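Local coordinates for kinesin-like protein (Caenorhabditis elegans, PDB 5X3E), which is, as a kinesin-6 motor protein, probably a microtubule motor that couples ATP hydrolysis to movement or force along the microtubule, at residues V102-N107 against Q112-F117; V326-L331 against K396-G401. One frame throughout, in Å; residues are numbered along the deposited sequence.

From the N terminus, helix 93-109 comes first, and four residues, the end of the helix and a short turn, separate 102-107 from 112-117. Contact 1 closes this short loop, setting the helix end against the start of strand 114-119. Contact 2 opens and closes further on, its ends 65 residues apart, and packs strand 325-333 against helix 396-399. The two follow in series and neither nest nor cross. They share the central sheet, where strands 114-119 and 325-333 are parallel neighbours: N113 OD1 takes a probable hydrogen bond from Q328 N, as C330 O does from L116 N. Helix 93-109 covers one side of these strands, and Y398 reaches them from the other.

Contact 1. Residues V102-N107 against Q112-F117; sequences VDLILN and QNSLLF
L104 and N107, one turn apart on the helix, both meet S114 at the start of the strand. L104 lays its CB 3.6 Å from S114 CB. Its CG lies beside the backbone N (chi1 -51°), which carries CD1 on along the strand to meet L116 CD1 at 3.6 Å, the two leucines crossing at about a right angle. The S114 hydroxyl turns back to the helix and donates to L104 O over 3.2 Å; it comes from well to the side of the carbonyl, at a C=O...OG angle of 110°, somewhat tilted from its plane. The same OG lies 3.4 Å from N107 CB, and S114 thus touches both helical residues. Q112 N donates to N107 O at 3.0 Å, joining the two segments where the chain turns. K404 and R406 of strand 404-411 also touch L104, and R406 forms a salt bridge with D103. An alanine in place of L104 would probably take away the methyl that L116 CD1 packs on and open a gap between helix and sheet. Helix and strand run roughly antiparallel, 153° between their short axes and 8.8 Å apart. This is a helix-turn-strand unit of the P-loop NTPase fold, whose strand leads into what is probably the nucleotide-binding P-loop of the kinesin motor domain.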
# COMPACT_ATOMS: atom_id res chain seq x y z
N VAL A 102 -6.27 9.98 4.06
CA VAL A 102 -6.70 11.17 3.31
C VAL A 102 -5.49 12.02 2.93
O VAL A 102 -5.42 12.55 1.81
CB VAL A 102 -7.75 11.96 4.12
CG1 VAL A 102 -7.87 13.39 3.59
CG2 VAL A 102 -9.09 11.27 4.04
N ASP A 103 -4.52 12.16 3.84
CA ASP A 103 -3.34 12.96 3.52
C ASP A 103 -2.45 12.26 2.49
O ASP A 103 -1.71 12.93 1.76
CB ASP A 103 -2.55 13.29 4.79
CG ASP A 103 -1.96 12.05 5.45
OD1 ASP A 103 -0.96 12.19 6.19
OD2 ASP A 103 -2.48 10.94 5.23
N LEU A 104 -2.50 10.93 2.42
CA LEU A 104 -1.76 10.24 1.37
C LEU A 104 -2.41 10.45 0.01
O LEU A 104 -1.72 10.62 -1.00
CB LEU A 104 -1.66 8.74 1.68
CG LEU A 104 -1.17 8.37 3.07
CD1 LEU A 104 -0.94 6.87 3.19
CD2 LEU A 104 0.09 9.16 3.44
N ILE A 105 -3.75 10.45 -0.04
CA ILE A 105 -4.43 10.73 -1.30
C ILE A 105 -4.18 12.17 -1.73
O ILE A 105 -3.97 12.45 -2.91
CB ILE A 105 -5.93 10.44 -1.18
CG1 ILE A 105 -6.16 8.96 -0.84
CG2 ILE A 105 -6.62 10.81 -2.48
CD1 ILE A 105 -7.61 8.65 -0.46
N LEU A 106 -4.20 13.11 -0.77
CA LEU A 106 -3.84 14.48 -1.10
C LEU A 106 -2.43 14.55 -1.66
O LEU A 106 -2.15 15.32 -2.59
CB LEU A 106 -3.99 15.37 0.13
CG LEU A 106 -5.43 15.58 0.63
CD1 LEU A 106 -5.45 16.35 1.94
CD2 LEU A 106 -6.27 16.29 -0.43
N ASN A 107 -1.51 13.76 -1.10
CA ASN A 107 -0.17 13.64 -1.68
C ASN A 107 -0.24 13.17 -3.13
O ASN A 107 0.38 13.76 -4.02
CB ASN A 107 0.68 12.69 -0.85
CG ASN A 107 1.57 13.41 0.14
OD1 ASN A 107 2.02 14.53 -0.12
ND2 ASN A 107 1.83 12.78 1.28
N GLN A 112 2.96 13.42 -5.58
CA GLN A 112 3.93 12.87 -4.65
C GLN A 112 3.51 11.46 -4.24
O GLN A 112 2.37 11.05 -4.42
CB GLN A 112 4.07 13.76 -3.41
CG GLN A 112 4.66 15.12 -3.71
CD GLN A 112 4.77 15.99 -2.48
OE1 GLN A 112 4.54 15.52 -1.36
NE2 GLN A 112 5.12 17.26 -2.67
N ASN A 113 4.48 10.70 -3.72
CA ASN A 113 4.29 9.29 -3.43
C ASN A 113 3.99 9.05 -1.96
O ASN A 113 4.37 9.83 -1.08
CB ASN A 113 5.52 8.48 -3.85
CG ASN A 113 5.76 8.52 -5.34
OD1 ASN A 113 4.83 8.76 -6.11
ND2 ASN A 113 6.99 8.26 -5.75
N SER A 114 3.32 7.93 -1.70
CA SER A 114 2.87 7.58 -0.36
C SER A 114 2.97 6.08 -0.18
O SER A 114 2.79 5.31 -1.13
CB SER A 114 1.43 8.04 -0.12
OG SER A 114 1.24 9.38 -0.56
N LEU A 115 3.24 5.66 1.06
CA LEU A 115 3.39 4.25 1.40
C LEU A 115 2.69 3.98 2.73
O LEU A 115 2.89 4.72 3.70
CB LEU A 115 4.88 3.87 1.50
CG LEU A 115 5.24 2.47 2.00
CD1 LEU A 115 4.58 1.40 1.16
CD2 LEU A 115 6.74 2.30 1.99
N LEU A 116 1.88 2.92 2.77
CA LEU A 116 1.13 2.57 3.96
C LEU A 116 1.26 1.08 4.24
O LEU A 116 0.96 0.26 3.37
CB LEU A 116 -0.34 2.96 3.82
CG LEU A 116 -1.24 3.02 5.06
CD1 LEU A 116 -2.40 3.90 4.71
CD2 LEU A 116 -1.76 1.66 5.50
N PHE A 117 1.72 0.74 5.45
CA PHE A 117 1.82 -0.63 5.92
C PHE A 117 0.74 -0.91 6.96
O PHE A 117 0.39 -0.04 7.76
CB PHE A 117 3.17 -0.92 6.57
CG PHE A 117 4.35 -0.77 5.67
CD1 PHE A 117 4.71 -1.78 4.80
CD2 PHE A 117 5.13 0.37 5.73
CE1 PHE A 117 5.82 -1.66 3.98
CE2 PHE A 117 6.24 0.50 4.92
CZ PHE A 117 6.58 -0.51 4.04

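Contact 2. Residues V326-L331 against K396-G401; sequences VSQLCL and KNYLEG. With SO4 (sulfate ion), chain M.
Y398 carries this contact, reaching from its short helix to Q328 and C330 on the strand. The phenol OH lies 3.5 Å from Q328 OE1, a weak hydrogen bond, and not a settled one, because the proton has another acceptor within range. OE1 sits at the ring edge, near the ring plane, with the amide turned 31° against it. Q328 CG is beside its backbone N (chi1 -70°) and the chain is extended beyond it, which brings the amide oxygen to the hydroxyl end of the ring, the two side chains crossing at a slant, while CB stays 3.8 Å from the OH. The second strand neighbour, C330, meets the hydroxyl more loosely, its CB 4.3 Å from Y398 OH. L115 of the neighbouring strand and N113 just before it also touch the tyrosine, whose side chain thus bridges two parallel strands. Q328 and C330 point to this side of the central sheet of the kinesin motor domain, whereas L329 between them points away, onto L104 and I105 of helix 93-109; the pair of strands is therefore covered by helices on both faces, as in other P-loop NTPases. Beyond Y398, the helix ends in a Schellman motif: G401, with positive phi, is its C-prime residue, and G401 N donates to Y398 O at 2.8 Å. The side-chain amide of N397 ties the helix to the backbone of Q252 and M254 by hydrogen bonds. Farther out, K396 stretches away from the strand, its NZ 3.5 Å from sulfate O2 in a weak hydrogen bond; R387 and H248 also bind this anion, probably taken up from the crystallisation liquor.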
# COMPACT_ATOMS: atom_id res chain seq x y z
N VAL A 326 4.02 10.56 -12.95
CA VAL A 326 3.39 9.42 -12.30
C VAL A 326 3.60 9.54 -10.80
O VAL A 326 4.74 9.69 -10.35
CB VAL A 326 3.95 8.08 -12.83
CG1 VAL A 326 3.33 6.91 -12.08
CG2 VAL A 326 3.71 7.94 -14.33
N SER A 327 2.52 9.47 -10.04
CA SER A 327 2.60 9.42 -8.59
C SER A 327 1.98 8.11 -8.10
O SER A 327 1.13 7.52 -8.77
CB SER A 327 1.91 10.63 -7.93
OG SER A 327 0.54 10.70 -8.29
N GLN A 328 2.40 7.68 -6.91
CA GLN A 328 2.03 6.37 -6.38
C GLN A 328 1.44 6.48 -4.98
O GLN A 328 1.94 7.22 -4.14
CB GLN A 328 3.23 5.44 -6.27
CG GLN A 328 3.80 4.96 -7.56
CD GLN A 328 4.81 3.87 -7.33
OE1 GLN A 328 5.19 3.59 -6.19
NE2 GLN A 328 5.26 3.24 -8.41
N LEU A 329 0.39 5.69 -4.74
CA LEU A 329 -0.05 5.37 -3.39
C LEU A 329 0.05 3.86 -3.25
O LEU A 329 -0.63 3.12 -3.96
CB LEU A 329 -1.47 5.87 -3.13
CG LEU A 329 -1.87 6.11 -1.67
CD1 LEU A 329 -3.15 6.92 -1.59
CD2 LEU A 329 -2.04 4.81 -0.93
N CYS A 330 0.89 3.42 -2.33
CA CYS A 330 1.24 2.02 -2.19
C CYS A 330 0.75 1.51 -0.83
O CYS A 330 1.14 2.04 0.21
CB CYS A 330 2.74 1.83 -2.34
SG CYS A 330 3.25 0.13 -2.11
N LEU A 331 -0.10 0.48 -0.86
CA LEU A 331 -0.71 -0.10 0.33
C LEU A 331 -0.17 -1.52 0.50
O LEU A 331 -0.35 -2.36 -0.39
CB LEU A 331 -2.23 -0.11 0.20
CG LEU A 331 -2.89 1.26 0.02
CD1 LEU A 331 -4.33 1.09 -0.41
CD2 LEU A 331 -2.80 2.07 1.30
N LYS A 396 12.98 1.15 -1.32
CA LYS A 396 14.20 1.90 -1.08
C LYS A 396 13.95 3.41 -1.12
O LYS A 396 14.42 4.14 -0.25
CB LYS A 396 15.26 1.49 -2.11
CG LYS A 396 16.39 2.50 -2.27
CD LYS A 396 17.26 2.15 -3.47
CE LYS A 396 17.71 3.40 -4.21
NZ LYS A 396 18.34 3.09 -5.52
N ASN A 397 13.22 3.88 -2.13
CA ASN A 397 12.99 5.31 -2.29
C ASN A 397 12.32 5.90 -1.05
O ASN A 397 12.77 6.93 -0.52
CB ASN A 397 12.14 5.58 -3.53
CG ASN A 397 12.78 5.01 -4.79
OD1 ASN A 397 12.18 4.18 -5.48
ND2 ASN A 397 13.99 5.44 -5.09
N TYR A 398 11.25 5.26 -0.57
CA TYR A 398 10.57 5.73 0.63
C TYR A 398 11.49 5.71 1.84
O TYR A 398 11.55 6.68 2.62
CB TYR A 398 9.32 4.88 0.89
CG TYR A 398 8.25 4.96 -0.17
CD1 TYR A 398 8.14 3.99 -1.15
CD2 TYR A 398 7.33 6.01 -0.18
CE1 TYR A 398 7.16 4.05 -2.13
CE2 TYR A 398 6.34 6.08 -1.15
CZ TYR A 398 6.26 5.10 -2.12
OH TYR A 398 5.27 5.17 -3.08
N LEU A 399 12.21 4.61 2.04
CA LEU A 399 13.06 4.47 3.22
C LEU A 399 14.28 5.39 3.17
O LEU A 399 14.89 5.63 4.22
CB LEU A 399 13.49 3.02 3.38
CG LEU A 399 12.30 2.13 3.68
CD1 LEU A 399 12.61 0.69 3.38
CD2 LEU A 399 11.91 2.29 5.14
N GLU A 400 14.66 5.88 1.99
CA GLU A 400 15.66 6.92 1.87
C GLU A 400 15.04 8.31 1.91
O GLU A 400 15.70 9.29 1.54
CB GLU A 400 16.49 6.72 0.60
CG GLU A 400 17.51 5.60 0.71
CD GLU A 400 18.35 5.46 -0.54
OE1 GLU A 400 18.01 6.09 -1.56
OE2 GLU A 400 19.36 4.72 -0.50
N GLY A 401 13.79 8.40 2.34
CA GLY A 401 13.15 9.66 2.64
C GLY A 401 12.40 10.30 1.51
O GLY A 401 12.13 11.51 1.58
S SO4 M . 19.41 -1.30 -7.03
O1 SO4 M . 18.39 -1.80 -7.95
O2 SO4 M . 18.84 -0.32 -6.11
O3 SO4 M . 19.97 -2.42 -6.28
O4 SO4 M . 20.49 -0.66 -7.78